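Local coordinates for galactose-binding like protein (Bacteroides thetaiotaomicron, PDB 7M1A) that is a SusE-like, calcium-binding protein whose galactose-binding-like domain, the piece described here, probably takes part in carbohydrate recognition or breakdown, at residues L45-A56 with N164-E172; P88-C96 with W106-N117. All coordinates share one frame; numbering follows the deposited sequence.

Contact 1 of 2, residues L45-A56 with N164-E172; sequences LHTGTGTKDGPA and NNYNICFTE. With CA (calcium ion), chain F; EDO (1,2-ethanediol), chain E.
Gly54 and Pro55 lie over one face of the Tyr166 ring, with Gly54 CA 3.8 Å from the ring centroid and Pro55 CD following as a second CH-pi contact; Lys52 O meets the ring at its edge. The His46 imidazole carries Cys169 CB on one face, 3.6 Å from the centroid. At its edge, NE2 donates to O1 of a 1,2-ethanediol, probably from the crystallisation liquor. His46 chi1 of -163° sets CG opposite the backbone N, and His46 ND1 accepts from Gly48 N at 2.8 Å, closing the bend after the strand.

The Asn167 amide ties down the loop. Its ND2 gives Gly50 O a nearly straight bond (2.9 Å, 171°) close to the amide plane and also donates to Asn165 OD1, whose bond from Asn167 N makes an Asx turn. Asn167 OD1 takes Thr47 OG1 in the carbonyl plane, on a lone pair, at 2.8 Å. That hydroxyl in turn accepts from Ile168 N, so one oxygen links side chain and backbone.

Leu45 pairs with Phe170 in an antiparallel hydrogen-bonded pair, its CD1 3.8 Å from Phe170 CE1. Just beyond, Thr171 O and Glu172 OE1 bind the calcium ion, completed by Tyr28, Asn31, Arg33 and water. Strand 45-46 is an outer strand of a four-stranded sheet within this chain, beside strand 169-176, which has strand 70-74 on its far side; Phe58 of strand 56-66 packs against Leu45 and Phe170.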
# COMPACT_ATOMS: atom_id res chain seq x y z
N LEU A 45 9.27 5.33 5.87
CA LEU A 45 8.95 3.93 5.94
C LEU A 45 9.99 3.25 6.81
O LEU A 45 11.11 3.78 7.03
CB LEU A 45 8.79 3.27 4.56
CG LEU A 45 10.06 3.13 3.69
CD1 LEU A 45 11.00 2.01 4.15
CD2 LEU A 45 9.65 2.86 2.23
N HIS A 46 9.59 2.09 7.35
CA HIS A 46 10.49 1.40 8.26
C HIS A 46 10.14 -0.07 8.32
O HIS A 46 8.99 -0.40 8.59
CB HIS A 46 10.32 2.04 9.67
CG HIS A 46 11.44 1.74 10.60
ND1 HIS A 46 11.94 0.44 10.83
CD2 HIS A 46 12.13 2.60 11.39
CE1 HIS A 46 12.92 0.58 11.73
NE2 HIS A 46 13.05 1.87 12.06
N THR A 47 11.09 -0.98 8.03
CA THR A 47 10.78 -2.42 8.05
C THR A 47 10.89 -3.06 9.42
O THR A 47 10.61 -4.26 9.52
CB THR A 47 11.74 -3.18 7.12
OG1 THR A 47 13.10 -3.04 7.55
CG2 THR A 47 11.66 -2.68 5.68
N GLY A 48 11.24 -2.26 10.47
CA GLY A 48 11.37 -2.83 11.80
C GLY A 48 12.82 -3.22 12.11
O GLY A 48 13.79 -2.79 11.46
N THR A 49 12.97 -4.05 13.15
CA THR A 49 14.29 -4.51 13.62
C THR A 49 14.31 -6.01 13.79
O THR A 49 15.26 -6.49 14.35
CB THR A 49 14.64 -3.83 14.95
OG1 THR A 49 13.61 -4.04 15.92
CG2 THR A 49 14.74 -2.32 14.80
N GLY A 50 13.30 -6.74 13.33
CA GLY A 50 13.38 -8.20 13.32
C GLY A 50 14.47 -8.70 12.36
O GLY A 50 14.81 -8.05 11.36
N THR A 51 15.01 -9.89 12.64
CA THR A 51 16.09 -10.38 11.80
C THR A 51 15.46 -10.97 10.55
O THR A 51 14.52 -11.76 10.66
CB THR A 51 16.85 -11.51 12.50
OG1 THR A 51 17.46 -10.86 13.63
CG2 THR A 51 17.83 -12.21 11.58
N LYS A 52 15.93 -10.52 9.37
CA LYS A 52 15.46 -11.04 8.10
C LYS A 52 16.38 -12.12 7.56
O LYS A 52 17.59 -12.04 7.80
CB LYS A 52 15.25 -9.91 7.08
CG LYS A 52 14.16 -8.93 7.51
CD LYS A 52 13.93 -7.82 6.47
CE LYS A 52 12.74 -6.92 6.80
NZ LYS A 52 11.47 -7.71 6.79
N ASP A 53 15.83 -12.95 6.68
CA ASP A 53 16.58 -14.00 5.99
C ASP A 53 17.49 -13.46 4.87
O ASP A 53 18.40 -14.16 4.39
CB ASP A 53 15.68 -15.09 5.35
CG ASP A 53 15.08 -16.01 6.37
OD1 ASP A 53 15.53 -15.98 7.56
OD2 ASP A 53 14.18 -16.77 5.97
N GLY A 54 17.21 -12.26 4.43
CA GLY A 54 17.90 -11.65 3.32
C GLY A 54 17.54 -10.17 3.23
O GLY A 54 16.68 -9.69 3.96
N PRO A 55 18.17 -9.46 2.27
CA PRO A 55 17.95 -8.02 2.04
C PRO A 55 16.46 -7.68 2.04
O PRO A 55 15.64 -8.36 1.38
CB PRO A 55 18.57 -7.82 0.66
CG PRO A 55 19.77 -8.79 0.63
CD PRO A 55 19.20 -10.03 1.37
N ALA A 56 16.10 -6.56 2.68
CA ALA A 56 14.71 -6.12 2.61
C ALA A 56 14.45 -5.67 1.18
O ALA A 56 15.28 -5.05 0.54
CB ALA A 56 14.45 -4.94 3.51
N ASN A 164 24.31 -2.94 10.31
CA ASN A 164 24.85 -4.21 9.81
C ASN A 164 23.77 -5.30 9.67
O ASN A 164 24.06 -6.51 9.73
CB ASN A 164 26.04 -4.73 10.63
CG ASN A 164 26.84 -5.76 9.86
OD1 ASN A 164 26.96 -5.65 8.63
ND2 ASN A 164 27.41 -6.73 10.55
N ASN A 165 22.54 -4.89 9.33
CA ASN A 165 21.52 -5.89 9.02
C ASN A 165 20.71 -5.47 7.78
O ASN A 165 21.07 -4.54 7.04
CB ASN A 165 20.69 -6.32 10.25
CG ASN A 165 19.82 -5.19 10.80
OD1 ASN A 165 18.86 -4.76 10.17
ND2 ASN A 165 20.12 -4.69 12.01
N TYR A 166 19.62 -6.20 7.52
CA TYR A 166 18.91 -6.11 6.24
C TYR A 166 17.73 -5.13 6.30
O TYR A 166 17.14 -4.87 5.25
CB TYR A 166 18.38 -7.49 5.80
CG TYR A 166 19.43 -8.48 5.40
CD1 TYR A 166 20.47 -8.16 4.54
CD2 TYR A 166 19.48 -9.72 6.03
CE1 TYR A 166 21.45 -9.11 4.16
CE2 TYR A 166 20.46 -10.66 5.69
CZ TYR A 166 21.46 -10.34 4.78
OH TYR A 166 22.40 -11.26 4.42
N ASN A 167 17.36 -4.60 7.50
CA ASN A 167 16.25 -3.67 7.62
C ASN A 167 16.54 -2.38 6.88
O ASN A 167 17.67 -2.02 6.62
CB ASN A 167 15.89 -3.51 9.11
CG ASN A 167 15.21 -4.77 9.61
OD1 ASN A 167 14.07 -5.06 9.21
ND2 ASN A 167 15.87 -5.51 10.49
N ILE A 168 15.47 -1.62 6.64
CA ILE A 168 15.66 -0.29 6.08
C ILE A 168 14.62 0.69 6.63
O ILE A 168 13.43 0.37 6.77
CB ILE A 168 15.65 -0.32 4.51
CG1 ILE A 168 15.96 1.05 3.89
CG2 ILE A 168 14.32 -0.90 4.00
CD1 ILE A 168 16.18 1.01 2.41
N CYS A 169 15.04 1.94 6.88
CA CYS A 169 14.11 3.04 7.12
C CYS A 169 14.71 4.29 6.43
O CYS A 169 15.93 4.48 6.40
CB CYS A 169 13.91 3.28 8.62
SG CYS A 169 15.38 3.74 9.58
N PHE A 170 13.85 5.19 5.98
CA PHE A 170 14.27 6.45 5.38
C PHE A 170 13.04 7.35 5.21
O PHE A 170 11.90 6.85 5.41
CB PHE A 170 15.06 6.32 4.07
CG PHE A 170 14.28 5.79 2.92
CD1 PHE A 170 14.01 4.40 2.82
CD2 PHE A 170 13.83 6.62 1.91
CE1 PHE A 170 13.32 3.88 1.73
CE2 PHE A 170 13.12 6.08 0.81
CZ PHE A 170 12.85 4.72 0.76
N THR A 171 13.25 8.65 4.87
CA THR A 171 12.16 9.61 4.87
C THR A 171 11.65 9.97 3.47
O THR A 171 10.43 10.35 3.37
CB THR A 171 12.49 10.88 5.66
OG1 THR A 171 11.35 11.75 5.65
CG2 THR A 171 13.65 11.68 5.08
N GLU A 172 12.47 9.99 2.40
CA GLU A 172 12.00 10.50 1.11
C GLU A 172 12.93 9.98 0.03
O GLU A 172 14.14 9.82 0.28
CB GLU A 172 12.01 12.05 1.07
CG GLU A 172 11.31 12.68 -0.13
CD GLU A 172 9.79 12.47 -0.19
OE1 GLU A 172 9.19 12.01 0.81
OE2 GLU A 172 9.20 12.85 -1.20
CA CA F . 8.80 11.94 3.08
C1 EDO E . 14.89 1.23 15.25
O1 EDO E . 14.68 2.17 14.22
C2 EDO E . 15.29 1.91 16.54
O2 EDO E . 14.43 2.99 16.56
O HOH W 1 12.07 -6.27 10.69
O HOH W 2 18.20 -8.52 9.20
O HOH W 3 8.22 12.48 5.29

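Contact 2 of 2, residues P88-C96 with W106-N117; sequences PRRYEVWGC and WDQWVKLLDMEN
Trp94 is held between Lys111 and Trp106. Lys111 CB sits over the centre of its six-membered ring, 3.6 Å from the centroid, and the Trp106 edge meets the opposite face through CZ3, 3.5 Å from Trp94 CG, with the ring planes at 52°. Nearby, Cys96 SG stands over the Trp109 six-membered ring, 3.6 Å from its centroid. On the other face of the sheet, toward Asn117, CB of selenomethionine Met115 lies above the centre of the Tyr91 ring, 3.4 Å from the centroid.

Polar partners position Trp94 and Lys111. Trp94 NE1 donates to Glu92 OE1 at 2.9 Å, near the ring plane but from above the carboxylate plane. Replacing this tryptophan with an alanine would probably leave the Lys111 methylenes and Trp106 edge without the surface between them, and Glu92 OE1 without this donor. The Lys111 chain, bent at chi3 (64°), brings NZ to the syn lone pair of Asp114 OD1 (2.9 Å), with a long salt bridge to Glu92; a water bridges both acids to Arg90 NH2. Separately, Arg90 NH1 and Tyr91 N grip Met115 O from opposite faces of its carbonyl plane.

The antiparallel ladder shifts register by one where Leu112 N and Leu113 N both donate to Val93 O, a classic beta bulge. On its other side strand 88-96 pairs with strand 151-158 and, at the Arg89-Arg90 bulge, with 160-161. Val93 and Leu113 pack on Phe71 of strand 70-74, Leu113 and Met115 on Ala142 of strand 140-143, joining two sheets; Tyr91 OH is hydrogen-bonded to Asp140.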
# COMPACT_ATOMS: atom_id res chain seq x y z
N PRO A 88 19.78 3.03 5.35
CA PRO A 88 20.50 2.15 4.39
C PRO A 88 21.95 2.60 4.21
O PRO A 88 22.28 3.81 4.21
CB PRO A 88 19.65 2.34 3.10
CG PRO A 88 19.07 3.74 3.24
CD PRO A 88 18.75 3.89 4.72
N ARG A 89 22.82 1.59 4.04
CA ARG A 89 24.24 1.88 3.76
C ARG A 89 24.61 1.36 2.38
O ARG A 89 25.19 2.10 1.58
CB ARG A 89 25.15 1.28 4.85
CG ARG A 89 26.62 1.56 4.60
CD ARG A 89 27.46 1.09 5.77
NE ARG A 89 28.87 1.44 5.57
CZ ARG A 89 29.84 1.11 6.42
NH1 ARG A 89 29.54 0.38 7.49
NH2 ARG A 89 31.07 1.58 6.24
N ARG A 90 24.30 0.09 2.06
CA ARG A 90 24.47 -0.41 0.70
C ARG A 90 23.12 -0.92 0.19
O ARG A 90 22.46 -1.66 0.92
CB ARG A 90 25.41 -1.61 0.71
CG ARG A 90 26.87 -1.18 0.90
CD ARG A 90 27.46 -0.68 -0.43
NE ARG A 90 27.51 -1.78 -1.41
CZ ARG A 90 26.75 -2.05 -2.51
NH1 ARG A 90 25.74 -1.28 -2.97
NH2 ARG A 90 27.01 -3.18 -3.15
N TYR A 91 22.70 -0.40 -0.96
CA TYR A 91 21.35 -0.73 -1.42
C TYR A 91 21.31 -0.60 -2.93
O TYR A 91 22.26 -0.11 -3.53
CB TYR A 91 20.28 0.17 -0.74
CG TYR A 91 20.43 1.67 -0.91
CD1 TYR A 91 21.36 2.42 -0.18
CD2 TYR A 91 19.59 2.34 -1.80
CE1 TYR A 91 21.42 3.80 -0.32
CE2 TYR A 91 19.65 3.73 -1.93
CZ TYR A 91 20.56 4.46 -1.19
OH TYR A 91 20.62 5.83 -1.32
N GLU A 92 20.23 -1.13 -3.51
CA GLU A 92 20.16 -1.15 -4.96
C GLU A 92 18.80 -0.64 -5.43
O GLU A 92 17.79 -0.84 -4.73
CB GLU A 92 20.32 -2.57 -5.53
CG GLU A 92 21.70 -3.15 -5.26
CD GLU A 92 21.81 -4.64 -5.52
OE1 GLU A 92 20.79 -5.31 -5.76
OE2 GLU A 92 22.93 -5.07 -5.60
N VAL A 93 18.75 0.00 -6.61
CA VAL A 93 17.49 0.40 -7.23
C VAL A 93 17.32 -0.42 -8.49
O VAL A 93 18.24 -0.43 -9.32
CB VAL A 93 17.45 1.93 -7.55
CG1 VAL A 93 16.07 2.34 -8.05
CG2 VAL A 93 17.87 2.71 -6.32
N TRP A 94 16.15 -1.06 -8.66
CA TRP A 94 15.87 -1.95 -9.79
C TRP A 94 14.59 -1.43 -10.46
O TRP A 94 13.75 -0.75 -9.84
CB TRP A 94 15.64 -3.42 -9.38
CG TRP A 94 16.82 -4.11 -8.81
CD1 TRP A 94 17.55 -3.76 -7.67
CD2 TRP A 94 17.48 -5.26 -9.36
NE1 TRP A 94 18.52 -4.76 -7.41
CE2 TRP A 94 18.52 -5.64 -8.48
CE3 TRP A 94 17.29 -5.94 -10.57
CZ2 TRP A 94 19.34 -6.75 -8.79
CZ3 TRP A 94 18.06 -7.09 -10.84
CH2 TRP A 94 19.06 -7.47 -9.94
N GLY A 95 14.41 -1.73 -11.76
CA GLY A 95 13.22 -1.28 -12.45
C GLY A 95 12.77 -2.25 -13.53
O GLY A 95 13.49 -3.24 -13.87
N CYS A 96 11.49 -2.12 -13.92
CA CYS A 96 11.01 -2.81 -15.12
C CYS A 96 9.94 -1.96 -15.78
O CYS A 96 9.47 -0.99 -15.23
CB CYS A 96 10.54 -4.24 -14.84
SG CYS A 96 9.12 -4.36 -13.71
N TRP A 106 12.64 -11.90 -9.25
CA TRP A 106 13.52 -10.89 -9.85
C TRP A 106 13.65 -11.00 -11.38
O TRP A 106 14.30 -10.19 -12.04
CB TRP A 106 14.89 -10.94 -9.18
CG TRP A 106 14.89 -10.43 -7.78
CD1 TRP A 106 14.82 -11.14 -6.60
CD2 TRP A 106 14.82 -9.05 -7.41
NE1 TRP A 106 14.81 -10.27 -5.52
CE2 TRP A 106 14.85 -8.99 -6.00
CE3 TRP A 106 14.92 -7.88 -8.15
CZ2 TRP A 106 14.87 -7.79 -5.31
CZ3 TRP A 106 14.95 -6.68 -7.46
CH2 TRP A 106 14.94 -6.65 -6.07
N ASP A 107 13.16 -12.09 -11.96
CA ASP A 107 13.45 -12.40 -13.33
C ASP A 107 13.28 -11.22 -14.28
O ASP A 107 14.08 -11.09 -15.22
CB ASP A 107 12.62 -13.61 -13.81
CG ASP A 107 13.08 -14.93 -13.21
OD1 ASP A 107 14.22 -15.03 -12.69
OD2 ASP A 107 12.33 -15.91 -13.35
N GLN A 108 12.14 -10.47 -14.22
CA GLN A 108 11.85 -9.47 -15.21
C GLN A 108 12.62 -8.15 -14.94
O GLN A 108 12.46 -7.19 -15.73
CB GLN A 108 10.36 -9.15 -15.36
CG GLN A 108 9.81 -8.27 -14.25
CD GLN A 108 8.31 -8.47 -14.12
OE1 GLN A 108 7.89 -9.35 -13.38
NE2 GLN A 108 7.55 -7.67 -14.86
N TRP A 109 13.26 -7.98 -13.75
CA TRP A 109 13.78 -6.65 -13.24
C TRP A 109 15.22 -6.47 -13.73
O TRP A 109 16.00 -7.44 -13.83
CB TRP A 109 13.69 -6.69 -11.71
CG TRP A 109 12.28 -6.74 -11.20
CD1 TRP A 109 11.56 -7.86 -10.95
CD2 TRP A 109 11.51 -5.61 -10.85
NE1 TRP A 109 10.29 -7.47 -10.50
CE2 TRP A 109 10.26 -6.09 -10.39
CE3 TRP A 109 11.77 -4.21 -10.89
CZ2 TRP A 109 9.26 -5.23 -9.94
CZ3 TRP A 109 10.78 -3.38 -10.43
CH2 TRP A 109 9.53 -3.88 -9.99
N VAL A 110 15.59 -5.18 -13.89
CA VAL A 110 16.92 -4.82 -14.25
C VAL A 110 17.48 -3.89 -13.17
O VAL A 110 16.79 -3.04 -12.62
CB VAL A 110 16.91 -4.18 -15.66
CG1 VAL A 110 18.26 -3.63 -16.08
CG2 VAL A 110 16.55 -5.26 -16.69
N LYS A 111 18.75 -4.08 -12.84
CA LYS A 111 19.37 -3.28 -11.77
C LYS A 111 19.83 -1.94 -12.37
O LYS A 111 20.58 -1.92 -13.34
CB LYS A 111 20.56 -3.99 -11.11
CG LYS A 111 21.14 -3.17 -9.93
CD LYS A 111 22.17 -3.94 -9.11
CE LYS A 111 23.40 -4.29 -9.90
NZ LYS A 111 24.40 -4.89 -9.01
N LEU A 112 19.29 -0.85 -11.83
CA LEU A 112 19.48 0.50 -12.37
C LEU A 112 20.68 1.15 -11.69
O LEU A 112 21.49 1.85 -12.34
CB LEU A 112 18.21 1.32 -12.18
CG LEU A 112 16.98 0.78 -12.94
CD1 LEU A 112 15.84 1.62 -12.32
CD2 LEU A 112 17.10 1.15 -14.41
N LEU A 113 20.80 0.95 -10.36
CA LEU A 113 21.80 1.66 -9.57
C LEU A 113 22.30 0.78 -8.42
O LEU A 113 21.49 0.16 -7.73
CB LEU A 113 21.22 2.91 -8.85
CG LEU A 113 20.76 4.04 -9.81
CD1 LEU A 113 19.87 5.04 -9.08
CD2 LEU A 113 21.92 4.72 -10.54
N ASP A 114 23.64 0.85 -8.22
CA ASP A 114 24.27 0.33 -7.00
C ASP A 114 24.56 1.55 -6.13
O ASP A 114 25.29 2.45 -6.56
CB ASP A 114 25.66 -0.23 -7.30
CG ASP A 114 25.61 -1.47 -8.14
OD1 ASP A 114 25.03 -2.42 -7.66
OD2 ASP A 114 26.03 -1.43 -9.33
N MSE A 115 23.93 1.65 -4.96
CA MSE A 115 24.07 2.82 -4.10
C MSE A 115 24.90 2.46 -2.88
O MSE A 115 24.73 1.41 -2.25
CB MSE A 115 22.70 3.36 -3.62
CG MSE A 115 21.78 3.68 -4.78
SE MSE A 115 22.39 5.23 -5.86
CE MSE A 115 22.18 6.61 -4.48
N GLU A 116 25.74 3.42 -2.49
CA GLU A 116 26.39 3.37 -1.19
C GLU A 116 26.24 4.73 -0.51
O GLU A 116 26.59 5.75 -1.08
CB GLU A 116 27.88 2.99 -1.28
CG GLU A 116 28.53 3.02 0.12
CD GLU A 116 29.98 2.63 0.20
OE1 GLU A 116 30.53 2.31 -0.85
OE2 GLU A 116 30.53 2.65 1.34
N ASN A 117 25.71 4.73 0.71
CA ASN A 117 25.68 5.94 1.52
C ASN A 117 27.05 6.03 2.22
O ASN A 117 27.37 5.20 3.11
CB ASN A 117 24.59 5.82 2.58
CG ASN A 117 24.57 6.99 3.54
OD1 ASN A 117 24.60 6.81 4.74
ND2 ASN A 117 24.51 8.20 3.00
O HOH W 4 29.50 3.54 3.60
O HOH W 5 25.10 -3.29 -5.19

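Overall arrangement
Contact 2 is nested along the chain inside the loop closed by contact 1, and both belong to the same galactose-binding-like domain. Their centres are 15 Å apart, yet they touch at Pro88: Cys169 O of contact 1 lies 3.3 Å from Pro88 CD of contact 2, and Ile168 CD1 packs on Pro88 CB at 3.8 Å. Contact 1 starts in the four-stranded sheet, and its loop runs on to strand 56-66 of the sheet that holds contact 2. The calcium ion is bound directly by Thr171 and Glu172 of contact 1, whereas contact 2 supplies no calcium ligand, the Pro88 side chain being about 13 Å from the ion.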